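Local coordinates for pheromome Binding Protein (Epiphyas postvittana, PDB 6VQ5) that probably binds odorants, sex pheromones among them, and carries them, at residues L23-S26 with E27-N31; S84-A87 with A88-A92. All coordinates share one frame; numbering follows the deposited sequence.

Contact 1: L23-S26 with E27-N31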
loop_
_atom_site.group_PDB
_atom_site.type_symbol
_atom_site.label_atom_id
_atom_site.label_comp_id
_atom_site.label_asym_id
_atom_site.label_seq_id
_atom_site.Cartn_x
_atom_site.Cartn_y
_atom_site.Cartn_z
ATOM N N LEU A 23 3.959 -16.395 -0.464
ATOM C CA LEU A 23 4.160 -16.128 0.990
ATOM C C LEU A 23 3.340 -17.092 1.853
ATOM O O LEU A 23 3.487 -17.031 3.077
ATOM C CB LEU A 23 3.771 -14.681 1.292
ATOM C CG LEU A 23 4.695 -13.611 0.719
ATOM C CD1 LEU A 23 4.119 -12.220 0.943
ATOM C CD2 LEU A 23 6.059 -13.701 1.360
ATOM N N ASN A 24 2.496 -17.920 1.241
ATOM C CA ASN A 24 1.695 -18.976 1.921
ATOM C C ASN A 24 0.733 -18.350 2.939
ATOM O O ASN A 24 0.656 -18.854 4.081
ATOM C CB ASN A 24 2.574 -20.030 2.595
ATOM C CG ASN A 24 1.867 -21.367 2.662
ATOM O OD1 ASN A 24 1.472 -21.895 1.626
ATOM N ND2 ASN A 24 1.681 -21.914 3.857
ATOM N N LEU A 25 0.000 -17.317 2.510
ATOM C CA LEU A 25 -0.980 -16.572 3.330
ATOM C C LEU A 25 -2.326 -17.298 3.298
ATOM O O LEU A 25 -2.652 -17.869 2.249
ATOM C CB LEU A 25 -1.088 -15.160 2.756
ATOM C CG LEU A 25 0.207 -14.334 2.726
ATOM C CD1 LEU A 25 -0.055 -12.950 2.135
ATOM C CD2 LEU A 25 0.825 -14.201 4.120
ATOM N N SER A 26 -3.071 -17.270 4.407
ATOM C CA SER A 26 -4.486 -17.726 4.522
ATOM C C SER A 26 -5.397 -16.863 3.639
ATOM O O SER A 26 -4.935 -15.801 3.173
ATOM C CB SER A 26 -4.983 -17.653 5.955
ATOM O OG SER A 26 -3.919 -17.442 6.872
ATOM N N GLU A 27 -6.664 -17.263 3.510
ATOM C CA GLU A 27 -7.727 -16.450 2.862
ATOM C C GLU A 27 -7.951 -15.175 3.689
ATOM O O GLU A 27 -8.388 -14.170 3.122
ATOM C CB GLU A 27 -9.013 -17.259 2.674
ATOM C CG GLU A 27 -8.922 -18.339 1.601
ATOM C CD GLU A 27 -8.230 -18.017 0.274
ATOM O OE1 GLU A 27 -6.965 -17.918 0.249
ATOM O OE2 GLU A 27 -8.945 -17.895 -0.757
ATOM N N SER A 28 -7.599 -15.185 4.968
ATOM C CA SER A 28 -7.794 -14.026 5.869
ATOM C C SER A 28 -7.105 -12.764 5.305
ATOM O O SER A 28 -7.606 -11.658 5.611
ATOM C CB SER A 28 -7.405 -14.359 7.278
ATOM O OG SER A 28 -6.000 -14.513 7.392
ATOM N N ILE A 29 -6.049 -12.871 4.491
ATOM C CA ILE A 29 -5.340 -11.675 3.939
ATOM C C ILE A 29 -6.368 -10.790 3.209
ATOM O O ILE A 29 -6.192 -9.549 3.145
ATOM C CB ILE A 29 -4.145 -12.083 3.039
ATOM C CG1 ILE A 29 -3.287 -10.890 2.605
ATOM C CG2 ILE A 29 -4.600 -12.853 1.806
ATOM C CD1 ILE A 29 -2.843 -9.987 3.721
ATOM N N ILE A 30 -7.418 -11.391 2.658
ATOM C CA ILE A 30 -8.525 -10.647 1.986
ATOM C C ILE A 30 -9.249 -9.814 3.062
ATOM O O ILE A 30 -9.444 -8.576 2.880
ATOM C CB ILE A 30 -9.469 -11.643 1.292
ATOM C CG1 ILE A 30 -8.742 -12.540 0.276
ATOM C CG2 ILE A 30 -10.647 -10.938 0.681
ATOM C CD1 ILE A 30 -7.775 -11.836 -0.686
ATOM N N ASN A 31 -9.629 -10.480 4.157
ATOM C CA ASN A 31 -10.303 -9.868 5.321
ATOM C C ASN A 31 -9.430 -8.699 5.779
ATOM O O ASN A 31 -9.998 -7.589 5.908
ATOM C CB ASN A 31 -10.626 -10.920 6.377
ATOM C CG ASN A 31 -11.430 -12.056 5.793
ATOM O OD1 ASN A 31 -12.629 -11.933 5.584
ATOM N ND2 ASN A 31 -10.782 -13.150 5.450
#
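The turn between helix 13-23 and helix 28-37 brings Leu25 and Ser26 against Ile29. Asn24, with positive phi, is the C-prime residue of a Schellman motif that closes the first helix: Leu25 N bonds back to Lys20 O and Asn24 N to Lys21 O. The chain then runs extended through Leu25 and Ser26. As the next helix begins, Ile29 N gives a weak but fairly straight hydrogen bond to Ser26 O, with Ile29 N 3.4 Å from Ser26 O and an N-H...O angle of 168°. One branch of Ile29 meets Leu25: with CG1 anti to the backbone N (chi1 -172°), Ile29 CG1 comes 3.9 Å from Leu25 CD1, and the two side chains cross at a slant. Both also touch Ala51, so the apolar pair leans on helix 46-58, with Ile29 buried and Leu25 still partly open. Ser26 and Ser28 stay exposed, with Ser26 CB 3.6 Å from Ser28 OG. Glu27 turns back to the preceding helix, where Glu27 OE1 forms a salt bridge with Lys20 NZ. The whole is a connection between two helices of the all-helical, disulfide-bonded PBP/GOBP fold, a Schellman C-cap followed by a short extended link.

Contact 2: S84-A87 with A88-A92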
loop_
_atom_site.group_PDB
_atom_site.type_symbol
_atom_site.label_atom_id
_atom_site.label_comp_id
_atom_site.label_asym_id
_atom_site.label_seq_id
_atom_site.Cartn_x
_atom_site.Cartn_y
_atom_site.Cartn_z
ATOM N N SER A 84 -4.810 13.849 -13.175
ATOM C CA SER A 84 -3.431 14.389 -13.042
ATOM C C SER A 84 -3.227 14.979 -11.640
ATOM O O SER A 84 -2.254 14.586 -10.968
ATOM C CB SER A 84 -3.162 15.417 -14.115
ATOM O OG SER A 84 -4.175 16.414 -14.124
ATOM N N GLU A 85 -4.129 15.879 -11.230
ATOM C CA GLU A 85 -4.078 16.632 -9.947
ATOM C C GLU A 85 -4.116 15.654 -8.767
ATOM O O GLU A 85 -3.226 15.748 -7.897
ATOM C CB GLU A 85 -5.239 17.626 -9.849
ATOM C CG GLU A 85 -5.174 18.770 -10.853
ATOM C CD GLU A 85 -5.916 18.569 -12.169
ATOM O OE1 GLU A 85 -6.636 17.546 -12.315
ATOM O OE2 GLU A 85 -5.773 19.439 -13.056
ATOM N N VAL A 86 -5.099 14.750 -8.728
ATOM C CA VAL A 86 -5.292 13.841 -7.558
ATOM C C VAL A 86 -4.101 12.875 -7.463
ATOM O O VAL A 86 -3.599 12.698 -6.334
ATOM C CB VAL A 86 -6.645 13.105 -7.566
ATOM C CG1 VAL A 86 -6.822 12.215 -8.770
ATOM C CG2 VAL A 86 -6.834 12.284 -6.301
ATOM N N ALA A 87 -3.652 12.299 -8.584
ATOM C CA ALA A 87 -2.496 11.368 -8.649
ATOM C C ALA A 87 -1.276 11.999 -7.965
ATOM O O ALA A 87 -0.624 11.315 -7.161
ATOM C CB ALA A 87 -2.186 11.015 -10.080
ATOM N N ALA A 88 -0.989 13.265 -8.275
ATOM C CA ALA A 88 0.121 14.055 -7.694
ATOM C C ALA A 88 -0.073 14.198 -6.179
ATOM O O ALA A 88 0.925 14.040 -5.457
ATOM C CB ALA A 88 0.211 15.400 -8.374
ATOM N N LYS A 89 -1.300 14.471 -5.712
ATOM C CA LYS A 89 -1.606 14.637 -4.262
ATOM C C LYS A 89 -1.352 13.311 -3.538
ATOM O O LYS A 89 -0.706 13.340 -2.476
ATOM C CB LYS A 89 -3.054 15.067 -4.001
ATOM C CG LYS A 89 -3.495 16.410 -4.577
ATOM C CD LYS A 89 -2.585 17.594 -4.267
ATOM C CE LYS A 89 -1.630 17.907 -5.410
ATOM N NZ LYS A 89 -0.386 18.579 -4.959
ATOM N N LEU A 90 -1.849 12.200 -4.095
ATOM C CA LEU A 90 -1.690 10.823 -3.544
ATOM C C LEU A 90 -0.208 10.499 -3.335
ATOM O O LEU A 90 0.145 10.053 -2.228
ATOM C CB LEU A 90 -2.314 9.804 -4.502
ATOM C CG LEU A 90 -3.833 9.696 -4.469
ATOM C CD1 LEU A 90 -4.326 8.652 -5.459
ATOM C CD2 LEU A 90 -4.325 9.373 -3.073
ATOM N N VAL A 91 0.617 10.678 -4.364
ATOM C CA VAL A 91 2.065 10.315 -4.323
ATOM C C VAL A 91 2.770 11.272 -3.351
ATOM O O VAL A 91 3.682 10.812 -2.631
ATOM C CB VAL A 91 2.695 10.316 -5.736
ATOM C CG1 VAL A 91 4.214 10.200 -5.702
ATOM C CG2 VAL A 91 2.098 9.228 -6.620
ATOM N N ALA A 92 2.349 12.540 -3.298
ATOM C CA ALA A 92 2.870 13.521 -2.318
ATOM C C ALA A 92 2.638 12.978 -0.903
ATOM O O ALA A 92 3.610 12.922 -0.127
ATOM C CB ALA A 92 2.229 14.870 -2.513
#
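Leu90 has CG anti to its carbonyl carbon (chi1 -78°), which swings the side chain back along the helix and puts Leu90 CG 3.5 Å from Val86 O and a looser 4.4 Å from Val86 CG2. Lys89 starts out the same way but bends at chi2 and again at chi3 (98°); the folded chain curls over the preceding turn, keeping Lys89 CG 3.4 Å and Lys89 CE 3.7 Å from Glu85 O, and only the terminal NZ runs off. Val91 CG2 is set 3.5 Å from Ala87 O. Beneath these side chains run four i to i+4 backbone hydrogen bonds, from Ala88 N to Ser84 O through to Val91 N to Ala87 O. The shortest joins Leu90 N to Val86 O at 2.9 Å. Near the start of the helix, Ser84 OG gives a weak hydrogen bond to Glu85 OE1, and Asp83 OD1, from the residue before the helix, accepts a hydrogen bond from Val86 N. This is regular alpha-helix, the opening turns of helix 84-100. Its neighbours take different faces: Val91 lies on His70, Ala73 and Glu74 of helix 70-79, and Ala88 also touches Glu74, whereas Leu90 meets Ile122, Leu125 and Trp127 in the C-terminal tail beyond helix 107-121.

How the contacts relate
Contacts 1 and 2 lie on opposite sides of the chain's centre, with centres 30 Å apart and nearest atoms about 20 Å apart, so they do not touch. In sequence contact 1 closes before contact 2 opens. One is a joint between two helices, the other the first turns of a single helix; contact 1 packs on helices 13-23 and 46-58, contact 2 on helix 70-79 and the C-terminal tail. Contact 1 lies by one disulfide: its Leu23 rests on Cys54, the partner of Cys19. In contact 2, Leu90 touches Trp127, next to Ala128, which with Phe12, Ile13 and His80 lines the pocket holding 2-(2-methoxyethoxy)ethanol. None of these pocket residues belongs to either contact.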